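Local coordinates for protein ArCE4A (Arthrobacter sp. AW19M34-1, PDB 5LFZ) that probably removes acetyl groups from N-acetylated polysaccharides such as chitin, as a metal-dependent deacetylase of carbohydrate esterase family 4, at residues F31-G36 against L171-H176; T51-F56 against E75-G80; F56-N61 against S81-H86; L119-G124 against L138-V143. One frame throughout, in Å; residues are numbered along the deposited sequence.

Contact 1: residues F31-G36 against L171-H176; sequences FDDGPG and LMHDIH. With NI (nickel (II) ion), chain B.
Asp33 and His173 meet beside the nickel ion: Asp33 OD2 lies 3.4 Å from His173 CD2, at the edge of the imidazole, with carboxylate and ring planes 71° apart. The other oxygen, Asp33 OD1, binds the metal at 2.1 Å. Two nickel-bound waters bridge the segments. One donates to Asp32 OD2 and is also hydrogen-bonded to His173 NE2; the other donates to Asp33 OD2 and accepts a weak bond from the same nitrogen. Ile175 CG2 backs Asp33 CB at 3.4 Å, and Arg120 holds Asp32 OD1 in a salt bridge. Beneath the site the strands pair in parallel, Asp32 N bonding Met172 O at 2.8 Å and Asp174 N bonding Asp32 O at 2.9 Å. On the opposite face of the sheet Phe31 and Met172 run side by side; the bend at chi3 (-70°) packs Met172 CE 3.5 Å from Phe31 CZ, and Met172 SD, 4.8 Å from the Phe31 ring centroid, makes an oblique Met-aromatic contact. With an alanine at Phe31, the Met172 thioether would probably lose its aromatic neighbour and a gap would open toward Val183. A metal-binding aspartate at the carboxyl edge of the parallel sheet is characteristic of the NodB homology fold; His82 and His86 complete the Asp-His-His site.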
# COMPACT_ATOMS: atom_id res chain seq x y z
N PHE A 31 -1.79 -0.67 2.80
CA PHE A 31 -1.53 -0.07 4.11
C PHE A 31 -0.41 0.95 4.02
O PHE A 31 0.70 0.63 3.58
CB PHE A 31 -1.15 -1.14 5.13
CG PHE A 31 -2.23 -2.17 5.37
CD1 PHE A 31 -3.23 -1.94 6.30
CD2 PHE A 31 -2.24 -3.35 4.66
CE1 PHE A 31 -4.21 -2.88 6.52
CE2 PHE A 31 -3.23 -4.30 4.87
CZ PHE A 31 -4.21 -4.06 5.80
N ASP A 32 -0.69 2.19 4.43
CA ASP A 32 0.29 3.27 4.35
C ASP A 32 0.96 3.57 5.68
O ASP A 32 0.37 3.33 6.74
CB ASP A 32 -0.36 4.58 3.89
CG ASP A 32 -0.66 4.61 2.42
OD1 ASP A 32 -0.54 3.57 1.75
OD2 ASP A 32 -1.04 5.70 1.94
N ASP A 33 2.17 4.13 5.59
CA ASP A 33 2.84 4.87 6.67
C ASP A 33 3.61 4.00 7.64
O ASP A 33 4.21 4.51 8.60
CB ASP A 33 1.85 5.71 7.49
CG ASP A 33 1.24 6.88 6.73
OD1 ASP A 33 1.47 7.03 5.52
OD2 ASP A 33 0.49 7.64 7.37
N GLY A 34 3.59 2.69 7.43
CA GLY A 34 4.38 1.78 8.23
C GLY A 34 5.81 1.70 7.71
O GLY A 34 6.20 2.49 6.85
N PRO A 35 6.59 0.75 8.22
CA PRO A 35 6.24 -0.18 9.30
C PRO A 35 6.21 0.48 10.68
O PRO A 35 6.77 1.57 10.88
CB PRO A 35 7.34 -1.24 9.22
CG PRO A 35 8.51 -0.50 8.64
CD PRO A 35 7.94 0.50 7.68
N GLY A 36 5.56 -0.18 11.63
CA GLY A 36 5.51 0.31 12.99
C GLY A 36 5.22 -0.84 13.93
O GLY A 36 5.35 -2.01 13.56
N LEU A 171 -7.51 1.91 0.73
CA LEU A 171 -6.52 2.62 1.54
C LEU A 171 -6.77 2.47 3.03
O LEU A 171 -7.83 2.86 3.54
CB LEU A 171 -6.50 4.12 1.18
CG LEU A 171 -5.64 5.02 2.08
CD1 LEU A 171 -4.16 4.71 1.91
CD2 LEU A 171 -5.91 6.49 1.79
N MET A 172 -5.79 1.90 3.72
CA MET A 172 -5.76 1.86 5.17
C MET A 172 -4.38 2.27 5.65
O MET A 172 -3.46 2.41 4.84
CB MET A 172 -6.11 0.46 5.68
CG MET A 172 -7.55 0.07 5.42
SD MET A 172 -7.82 -1.68 5.70
CE MET A 172 -6.93 -2.37 4.31
N HIS A 173 -4.25 2.46 6.95
CA HIS A 173 -3.00 2.89 7.55
C HIS A 173 -2.50 1.93 8.60
O HIS A 173 -3.21 1.53 9.52
CB HIS A 173 -3.16 4.29 8.14
CG HIS A 173 -3.36 5.35 7.09
ND1 HIS A 173 -4.55 5.52 6.43
CD2 HIS A 173 -2.49 6.24 6.56
CE1 HIS A 173 -4.42 6.49 5.54
NE2 HIS A 173 -3.18 6.95 5.60
N ASP A 174 -1.24 1.56 8.42
CA ASP A 174 -0.48 0.78 9.38
C ASP A 174 0.18 1.73 10.39
O ASP A 174 1.40 1.85 10.45
CB ASP A 174 0.56 -0.06 8.64
CG ASP A 174 1.35 -0.95 9.55
OD1 ASP A 174 0.96 -1.12 10.72
OD2 ASP A 174 2.39 -1.48 9.07
N ILE A 175 -0.64 2.44 11.17
CA ILE A 175 -0.11 3.36 12.17
C ILE A 175 -0.78 3.17 13.51
O ILE A 175 -0.40 3.79 14.50
CB ILE A 175 -0.29 4.85 11.77
CG1 ILE A 175 -1.76 5.18 11.53
CG2 ILE A 175 0.50 5.16 10.54
CD1 ILE A 175 -2.06 6.67 11.38
N HIS A 176 -1.79 2.32 13.55
CA HIS A 176 -2.71 2.31 14.68
C HIS A 176 -3.34 0.94 14.86
O HIS A 176 -3.42 0.15 13.92
CB HIS A 176 -3.73 3.44 14.47
CG HIS A 176 -4.48 3.36 13.18
ND1 HIS A 176 -5.86 3.36 13.11
CD2 HIS A 176 -4.05 3.15 11.92
CE1 HIS A 176 -6.23 3.26 11.85
NE2 HIS A 176 -5.15 3.11 11.11
NI NI B . 0.62 8.42 4.25
O HOH W 1 -1.10 7.78 3.62
O HOH W 2 -0.66 9.13 5.74
O HOH W 3 -0.38 9.76 2.90

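Contact 2: residues T51-F56 against E75-G80; sequences TPATFF and EGHQIG
Phe55 and His77 form a T-shaped pair, planes at 83°: Phe55 CE1 stands over one face of the imidazole, 3.9 Å from His77 CG. The opposite face of that ring carries the backbone oxygen of Glu75. At the imidazole edge, Ala53 N gives its hydrogen to His77 ND1 (3.0 Å) almost exactly in the ring plane, so this nitrogen acts as acceptor, and Thr51 O lies near His77 CE1. The in-plane bond from Ala53 N sets the rotation of the ring and reaches the backbone just before the strand begins. The Phe55 ring in turn meets His77 CB and Gln78 O at its own edge. Farther along, Phe56 CD2 comes within 3.8 Å of Gly80 CA; any side chain on that glycine would collide with the ring. On the face of the sheet that carries Phe56, Thr54 and Gln78 lie side by side and point the same way, Thr54 CG2 against Gln78 CB at 4.0 Å, while their polar ends turn elsewhere, OG1 to Val200 N and OE1 to Asp201 N. A parallel ladder joins the backbones: Gln78 N to Ala53 O (3.0 Å), Phe55 N to Gln78 O (2.8 Å, 168° at the hydrogen) and Gly80 N to Phe55 O (2.8 Å). With helix 66-74 between them in the chain, parallel strands 54-57 and 78-81 make a beta-alpha-beta crossover; that helix covers Phe55 and Ile79, helix 39-48 packs on Phe55 and His77 through Leu43, and strand 26-32 pairs with the other edge of strand 54-57.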
# COMPACT_ATOMS: atom_id res chain seq x y z
N THR A 51 -3.80 -14.16 3.07
CA THR A 51 -4.13 -12.99 2.29
C THR A 51 -2.92 -12.09 2.11
O THR A 51 -2.25 -11.75 3.09
CB THR A 51 -5.26 -12.18 2.95
OG1 THR A 51 -6.47 -12.95 2.94
CG2 THR A 51 -5.48 -10.87 2.22
N PRO A 52 -2.62 -11.70 0.86
CA PRO A 52 -1.54 -10.77 0.58
C PRO A 52 -2.02 -9.33 0.64
O PRO A 52 -3.21 -9.06 0.46
CB PRO A 52 -1.13 -11.13 -0.84
CG PRO A 52 -2.43 -11.53 -1.48
CD PRO A 52 -3.27 -12.17 -0.38
N ALA A 53 -1.10 -8.42 0.90
CA ALA A 53 -1.42 -7.00 0.91
C ALA A 53 -0.23 -6.22 0.36
O ALA A 53 0.84 -6.79 0.14
CB ALA A 53 -1.77 -6.53 2.32
N THR A 54 -0.44 -4.93 0.13
CA THR A 54 0.62 -4.06 -0.36
C THR A 54 0.89 -2.99 0.69
O THR A 54 -0.03 -2.32 1.16
CB THR A 54 0.24 -3.42 -1.70
OG1 THR A 54 -0.13 -4.46 -2.61
CG2 THR A 54 1.40 -2.61 -2.28
N PHE A 55 2.15 -2.87 1.08
CA PHE A 55 2.55 -1.94 2.13
C PHE A 55 3.34 -0.79 1.53
O PHE A 55 4.43 -0.99 1.02
CB PHE A 55 3.38 -2.67 3.20
CG PHE A 55 2.61 -3.72 3.95
CD1 PHE A 55 2.54 -5.03 3.48
CD2 PHE A 55 1.94 -3.39 5.11
CE1 PHE A 55 1.82 -5.99 4.18
CE2 PHE A 55 1.22 -4.35 5.81
CZ PHE A 55 1.16 -5.65 5.34
N PHE A 56 2.76 0.40 1.56
CA PHE A 56 3.48 1.58 1.11
C PHE A 56 4.24 2.17 2.29
O PHE A 56 3.67 2.86 3.14
CB PHE A 56 2.53 2.58 0.48
CG PHE A 56 1.97 2.11 -0.82
CD1 PHE A 56 0.75 1.45 -0.87
CD2 PHE A 56 2.68 2.29 -1.99
CE1 PHE A 56 0.24 1.00 -2.07
CE2 PHE A 56 2.18 1.86 -3.20
CZ PHE A 56 0.96 1.20 -3.25
N GLU A 75 6.50 -13.56 2.79
CA GLU A 75 5.15 -14.07 2.99
C GLU A 75 4.16 -13.61 1.92
O GLU A 75 2.95 -13.71 2.11
CB GLU A 75 4.66 -13.68 4.39
CG GLU A 75 5.46 -14.38 5.49
CD GLU A 75 5.16 -13.87 6.89
OE1 GLU A 75 4.02 -13.44 7.15
OE2 GLU A 75 6.08 -13.91 7.74
N GLY A 76 4.67 -13.13 0.80
CA GLY A 76 3.85 -12.94 -0.39
C GLY A 76 3.28 -11.55 -0.59
O GLY A 76 2.46 -11.33 -1.49
N HIS A 77 3.70 -10.60 0.23
CA HIS A 77 3.19 -9.24 0.13
C HIS A 77 4.02 -8.41 -0.85
O HIS A 77 5.06 -8.87 -1.35
CB HIS A 77 3.17 -8.59 1.51
CG HIS A 77 2.46 -9.41 2.53
ND1 HIS A 77 1.08 -9.53 2.56
CD2 HIS A 77 2.92 -10.20 3.53
CE1 HIS A 77 0.73 -10.34 3.55
NE2 HIS A 77 1.83 -10.76 4.15
N GLN A 78 3.55 -7.20 -1.13
CA GLN A 78 4.28 -6.28 -1.98
C GLN A 78 4.69 -5.04 -1.22
O GLN A 78 3.91 -4.48 -0.45
CB GLN A 78 3.43 -5.89 -3.19
CG GLN A 78 4.16 -4.95 -4.14
CD GLN A 78 3.41 -4.71 -5.42
OE1 GLN A 78 2.24 -5.08 -5.56
NE2 GLN A 78 4.08 -4.07 -6.38
N ILE A 79 5.93 -4.61 -1.41
CA ILE A 79 6.41 -3.38 -0.81
C ILE A 79 6.41 -2.24 -1.82
O ILE A 79 7.00 -2.36 -2.91
CB ILE A 79 7.83 -3.55 -0.23
CG1 ILE A 79 7.84 -4.71 0.77
CG2 ILE A 79 8.33 -2.24 0.37
CD1 ILE A 79 9.22 -5.14 1.21
N GLY A 80 5.73 -1.15 -1.48
CA GLY A 80 5.76 0.06 -2.29
C GLY A 80 6.42 1.19 -1.52
O GLY A 80 6.59 1.11 -0.30

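Contact 3: residues F56-N61 against S81-H86. With NI (nickel (II) ion), chain B.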
# COMPACT_ATOMS: atom_id res chain seq x y z
N PHE A 56 2.76 0.40 1.56
CA PHE A 56 3.48 1.58 1.11
C PHE A 56 4.24 2.17 2.29
O PHE A 56 3.67 2.86 3.14
CB PHE A 56 2.53 2.58 0.48
CG PHE A 56 1.97 2.11 -0.82
CD1 PHE A 56 0.75 1.45 -0.87
CD2 PHE A 56 2.68 2.29 -1.99
CE1 PHE A 56 0.24 1.00 -2.07
CE2 PHE A 56 2.18 1.86 -3.20
CZ PHE A 56 0.96 1.20 -3.25
N VAL A 57 5.53 1.88 2.34
CA VAL A 57 6.31 2.13 3.55
C VAL A 57 7.02 3.48 3.54
O VAL A 57 7.42 4.00 2.50
CB VAL A 57 7.36 1.02 3.76
CG1 VAL A 57 6.69 -0.30 4.00
CG2 VAL A 57 8.33 0.93 2.56
N LEU A 58 7.16 4.05 4.73
CA LEU A 58 7.94 5.27 4.92
C LEU A 58 9.41 4.92 5.12
O LEU A 58 9.74 4.18 6.04
CB LEU A 58 7.42 6.07 6.11
CG LEU A 58 6.18 6.92 5.83
CD1 LEU A 58 5.63 7.52 7.12
CD2 LEU A 58 6.53 8.03 4.84
N GLY A 59 10.28 5.46 4.28
CA GLY A 59 11.69 5.14 4.34
C GLY A 59 12.31 5.35 5.71
O GLY A 59 13.13 4.55 6.16
N LYS A 60 11.91 6.42 6.39
CA LYS A 60 12.42 6.72 7.72
C LYS A 60 12.10 5.59 8.70
O LYS A 60 12.89 5.31 9.61
CB LYS A 60 11.84 8.05 8.23
CG LYS A 60 10.32 8.01 8.43
CD LYS A 60 9.75 9.35 8.88
CE LYS A 60 8.23 9.25 9.01
NZ LYS A 60 7.61 10.54 9.42
N ASN A 61 10.96 4.94 8.51
CA ASN A 61 10.51 3.86 9.38
C ASN A 61 11.18 2.54 9.03
O ASN A 61 11.32 1.66 9.88
CB ASN A 61 8.99 3.68 9.29
CG ASN A 61 8.22 4.78 9.99
OD1 ASN A 61 8.77 5.56 10.76
ND2 ASN A 61 6.91 4.83 9.74
N SER A 81 6.80 2.26 -2.22
CA SER A 81 7.37 3.43 -1.58
C SER A 81 6.30 4.45 -1.21
O SER A 81 5.39 4.71 -1.99
CB SER A 81 8.41 4.08 -2.50
OG SER A 81 8.82 5.34 -1.98
N HIS A 82 6.42 5.02 -0.01
CA HIS A 82 5.55 6.12 0.41
C HIS A 82 6.39 7.39 0.66
O HIS A 82 5.97 8.27 1.40
CB HIS A 82 4.77 5.73 1.68
CG HIS A 82 3.52 6.53 1.92
ND1 HIS A 82 2.75 7.05 0.90
CD2 HIS A 82 2.90 6.86 3.07
CE1 HIS A 82 1.70 7.67 1.42
NE2 HIS A 82 1.77 7.57 2.73
N THR A 83 7.55 7.45 -0.01
CA THR A 83 8.63 8.44 0.22
C THR A 83 9.30 8.25 1.59
O THR A 83 8.99 7.30 2.31
CB THR A 83 8.16 9.92 0.10
OG1 THR A 83 7.43 10.32 1.27
CG2 THR A 83 7.31 10.12 -1.15
N PHE A 84 10.25 9.12 1.92
CA PHE A 84 11.11 8.88 3.07
C PHE A 84 10.51 9.43 4.36
O PHE A 84 10.42 8.73 5.35
CB PHE A 84 12.50 9.47 2.86
CG PHE A 84 13.50 8.99 3.87
CD1 PHE A 84 13.82 9.77 4.98
CD2 PHE A 84 14.11 7.75 3.74
CE1 PHE A 84 14.73 9.33 5.91
CE2 PHE A 84 15.02 7.30 4.67
CZ PHE A 84 15.33 8.09 5.76
N ASP A 85 10.12 10.70 4.34
CA ASP A 85 9.61 11.33 5.55
C ASP A 85 8.21 11.93 5.37
O ASP A 85 7.84 12.88 6.07
CB ASP A 85 10.59 12.40 6.03
CG ASP A 85 11.07 13.26 4.91
OD1 ASP A 85 10.23 13.61 4.05
OD2 ASP A 85 12.28 13.57 4.86
N HIS A 86 7.46 11.37 4.43
CA HIS A 86 6.03 11.67 4.24
C HIS A 86 5.75 13.13 3.91
O HIS A 86 4.77 13.71 4.38
CB HIS A 86 5.22 11.27 5.48
CG HIS A 86 3.79 10.94 5.19
ND1 HIS A 86 2.80 11.89 5.14
CD2 HIS A 86 3.19 9.76 4.90
CE1 HIS A 86 1.65 11.32 4.85
NE2 HIS A 86 1.85 10.02 4.70
NI NI B . 0.62 8.42 4.25
O HOH W 1 -1.10 7.78 3.62
O HOH W 3 -0.38 9.76 2.90
O HOH W 2 -0.66 9.13 5.74
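The His-x-x-x-His metal motif of family 4 deacetylases meets the end of its neighbouring strand here, with Leu58 packed against the turn that links His82 and His86. Both histidines bind nickel through NE2, His82 NE2 at 2.1 Å and His86 NE2 at 2.1 Å. Leu58 CD2 reaches in at the edge of the His86 ring, near its plane, and lies 3.6 Å from His86 CB; the same methyl also touches His82 O. On the far side of His82, ND1 is hydrogen-bonded to Arg120 O, which together with the metal fixes the rotation of the ring. The turn braces itself through Thr83: its hydroxyl donates to His82 O at 2.5 Å on a lone pair in the carbonyl plane, and its backbone N bonds Ser81 OG in an ST turn. Across the contact the sheet ladder runs out with His82 N to Val57 O (2.9 Å). Two carbonyls of the turn then take the first amides of the helix that follows Leu58, its N-cap residue: Gly59 N donates to Thr83 O at 3.0 Å and Lys60 N to Phe84 O at 2.9 Å. Phe84 CB points away from this helix start, but chi1 of -167° swings the ring back, so that Lys60 N sits 3.6 Å above the centre of one face. The contact therefore joins strand 54-57 and helix 59-62 to the loop leaving strand 78-81, with helix 94-112 behind it, where Glu100 accepts from the amides of Phe84 and Asp85.

Contact 4: residues L119-G124 against L138-V143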
# COMPACT_ATOMS: atom_id res chain seq x y z
N LEU A 119 4.94 3.51 -6.26
CA LEU A 119 5.05 4.56 -5.25
C LEU A 119 3.68 5.19 -5.05
O LEU A 119 2.94 5.40 -6.01
CB LEU A 119 6.08 5.63 -5.66
CG LEU A 119 6.34 6.80 -4.70
CD1 LEU A 119 7.80 7.26 -4.80
CD2 LEU A 119 5.40 7.99 -4.95
N ARG A 120 3.34 5.49 -3.80
CA ARG A 120 2.12 6.21 -3.47
C ARG A 120 2.51 7.56 -2.89
O ARG A 120 3.26 7.62 -1.92
CB ARG A 120 1.25 5.42 -2.50
CG ARG A 120 0.05 6.19 -2.01
CD ARG A 120 -0.87 5.30 -1.20
NE ARG A 120 -1.70 4.43 -2.04
CZ ARG A 120 -2.33 3.36 -1.56
NH1 ARG A 120 -2.21 3.05 -0.28
NH2 ARG A 120 -3.08 2.60 -2.36
N PRO A 121 2.04 8.65 -3.50
CA PRO A 121 2.44 9.96 -3.00
C PRO A 121 1.69 10.31 -1.72
O PRO A 121 0.48 10.09 -1.66
CB PRO A 121 2.06 10.91 -4.14
CG PRO A 121 0.91 10.23 -4.80
CD PRO A 121 1.18 8.74 -4.69
N PRO A 122 2.40 10.82 -0.71
CA PRO A 122 1.75 11.26 0.54
C PRO A 122 0.57 12.19 0.29
O PRO A 122 0.65 13.08 -0.56
CB PRO A 122 2.88 12.00 1.26
CG PRO A 122 4.11 11.28 0.82
CD PRO A 122 3.86 10.92 -0.63
N TYR A 123 -0.53 11.94 1.01
CA TYR A 123 -1.75 12.75 0.92
C TYR A 123 -2.40 12.67 -0.45
O TYR A 123 -3.35 13.39 -0.73
CB TYR A 123 -1.46 14.22 1.28
CG TYR A 123 -0.60 14.35 2.53
CD1 TYR A 123 -1.14 14.13 3.79
CD2 TYR A 123 0.74 14.69 2.43
CE1 TYR A 123 -0.36 14.24 4.93
CE2 TYR A 123 1.53 14.81 3.56
CZ TYR A 123 0.98 14.58 4.81
OH TYR A 123 1.77 14.70 5.93
N GLY A 124 -1.90 11.77 -1.30
CA GLY A 124 -2.40 11.63 -2.65
C GLY A 124 -2.00 12.78 -3.56
O GLY A 124 -2.48 12.89 -4.69
N LEU A 138 2.53 5.65 -10.12
CA LEU A 138 1.96 6.23 -8.91
C LEU A 138 0.64 5.53 -8.61
O LEU A 138 -0.28 5.51 -9.43
CB LEU A 138 1.75 7.74 -9.06
CG LEU A 138 3.00 8.62 -9.03
CD1 LEU A 138 3.77 8.57 -10.35
CD2 LEU A 138 2.63 10.05 -8.70
N VAL A 139 0.54 4.94 -7.42
CA VAL A 139 -0.65 4.18 -7.07
C VAL A 139 -1.45 4.91 -5.99
O VAL A 139 -1.00 5.05 -4.86
CB VAL A 139 -0.29 2.77 -6.59
CG1 VAL A 139 -1.55 1.99 -6.23
CG2 VAL A 139 0.52 2.04 -7.67
N LEU A 140 -2.63 5.38 -6.38
CA LEU A 140 -3.54 6.01 -5.42
C LEU A 140 -4.53 4.97 -4.94
O LEU A 140 -4.14 3.86 -4.59
CB LEU A 140 -4.25 7.21 -6.05
CG LEU A 140 -3.41 8.47 -6.31
CD1 LEU A 140 -2.57 8.83 -5.09
CD2 LEU A 140 -2.53 8.32 -7.52
N TRP A 141 -5.81 5.32 -4.91
CA TRP A 141 -6.85 4.47 -4.34
C TRP A 141 -8.24 4.94 -4.77
O TRP A 141 -8.42 6.10 -5.15
CB TRP A 141 -6.76 4.46 -2.81
CG TRP A 141 -6.95 5.84 -2.22
CD1 TRP A 141 -8.14 6.43 -1.85
CD2 TRP A 141 -5.93 6.79 -1.94
NE1 TRP A 141 -7.90 7.69 -1.37
CE2 TRP A 141 -6.55 7.94 -1.41
CE3 TRP A 141 -4.53 6.79 -2.09
CZ2 TRP A 141 -5.84 9.07 -1.02
CZ3 TRP A 141 -3.82 7.92 -1.71
CH2 TRP A 141 -4.47 9.04 -1.18
N ASP A 142 -9.23 4.06 -4.67
CA ASP A 142 -10.60 4.50 -4.94
C ASP A 142 -11.47 4.36 -3.70
O ASP A 142 -12.56 4.92 -3.64
CB ASP A 142 -11.19 3.73 -6.13
CG ASP A 142 -11.38 2.26 -5.84
OD1 ASP A 142 -10.55 1.69 -5.11
OD2 ASP A 142 -12.35 1.67 -6.36
N VAL A 143 -10.97 3.63 -2.70
CA VAL A 143 -11.69 3.49 -1.44
C VAL A 143 -10.82 3.97 -0.28
O VAL A 143 -9.83 3.34 0.07
CB VAL A 143 -12.10 2.04 -1.16
CG1 VAL A 143 -12.84 1.95 0.18
CG2 VAL A 143 -12.97 1.50 -2.29
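Arg120 and Trp141 cross at about a right angle, guanidinium and indole planes 85° apart, where the Arg-Pro-Pro-Tyr-Gly motif of family 4 deacetylases meets the segment after strand 138-139. The edge of the indole faces the flat of the guanidinium: Trp141 CE3 stands over one face, 3.7 Å from Arg120 NE. The arginine leaves the backbone extended and then bends at chi3 (-78°), which lays its N-H groups along the facing main chain. Arg120 NE donates to Val139 O at 3.0 Å, and Arg120 NH2 to Leu140 O at 2.8 Å, the latter donor well above the carbonyl plane. Arg120 NH1 turns to Asp32 in a salt bridge and also bonds Thr30 OG1, so the buried guanidinium serves two backbone carbonyls, a hydroxyl and a carboxylate next to the metal site. A leucine at this position would probably leave the Val139 and Leu140 carbonyls without these donors, strip Asp32 of its cation and let the Trp141 ring shift. Before the arginine, Val139 N bonds Leu119 O at 2.8 Å, a single backbone bridge between the segments. After it, Pro121 and Leu140 cross at about a right angle, with Leu140 CD1 3.8 Å from Pro121 CG. The same methyl reaches the glycine that ends the motif, which takes a positive phi of 72°; a side chain there would run into the indole, since Trp141 CH2 is already 3.6 Å from Gly124 CA.

In the fold
From the N terminus, strand 26-32 delivers 31-36, the first half of contact 1, which waits for its partner until 171-176; the other three contacts all lie within that long loop. Contacts 2 and 3 come next and cross, 51-56 and 56-61 being answered in the same order by 75-80 and 81-86, with Phe56 common to both. Contact 4 follows in series, closing a short loop that ties the segment before helix 128-131 to strand 138-139. Contacts 1 and 2 join neighbouring strands of one parallel sheet, contacts 1 and 3 share the nickel ion and its three waters, and Arg120 of contact 4 links contacts 1 and 3 through Asp32 and His82.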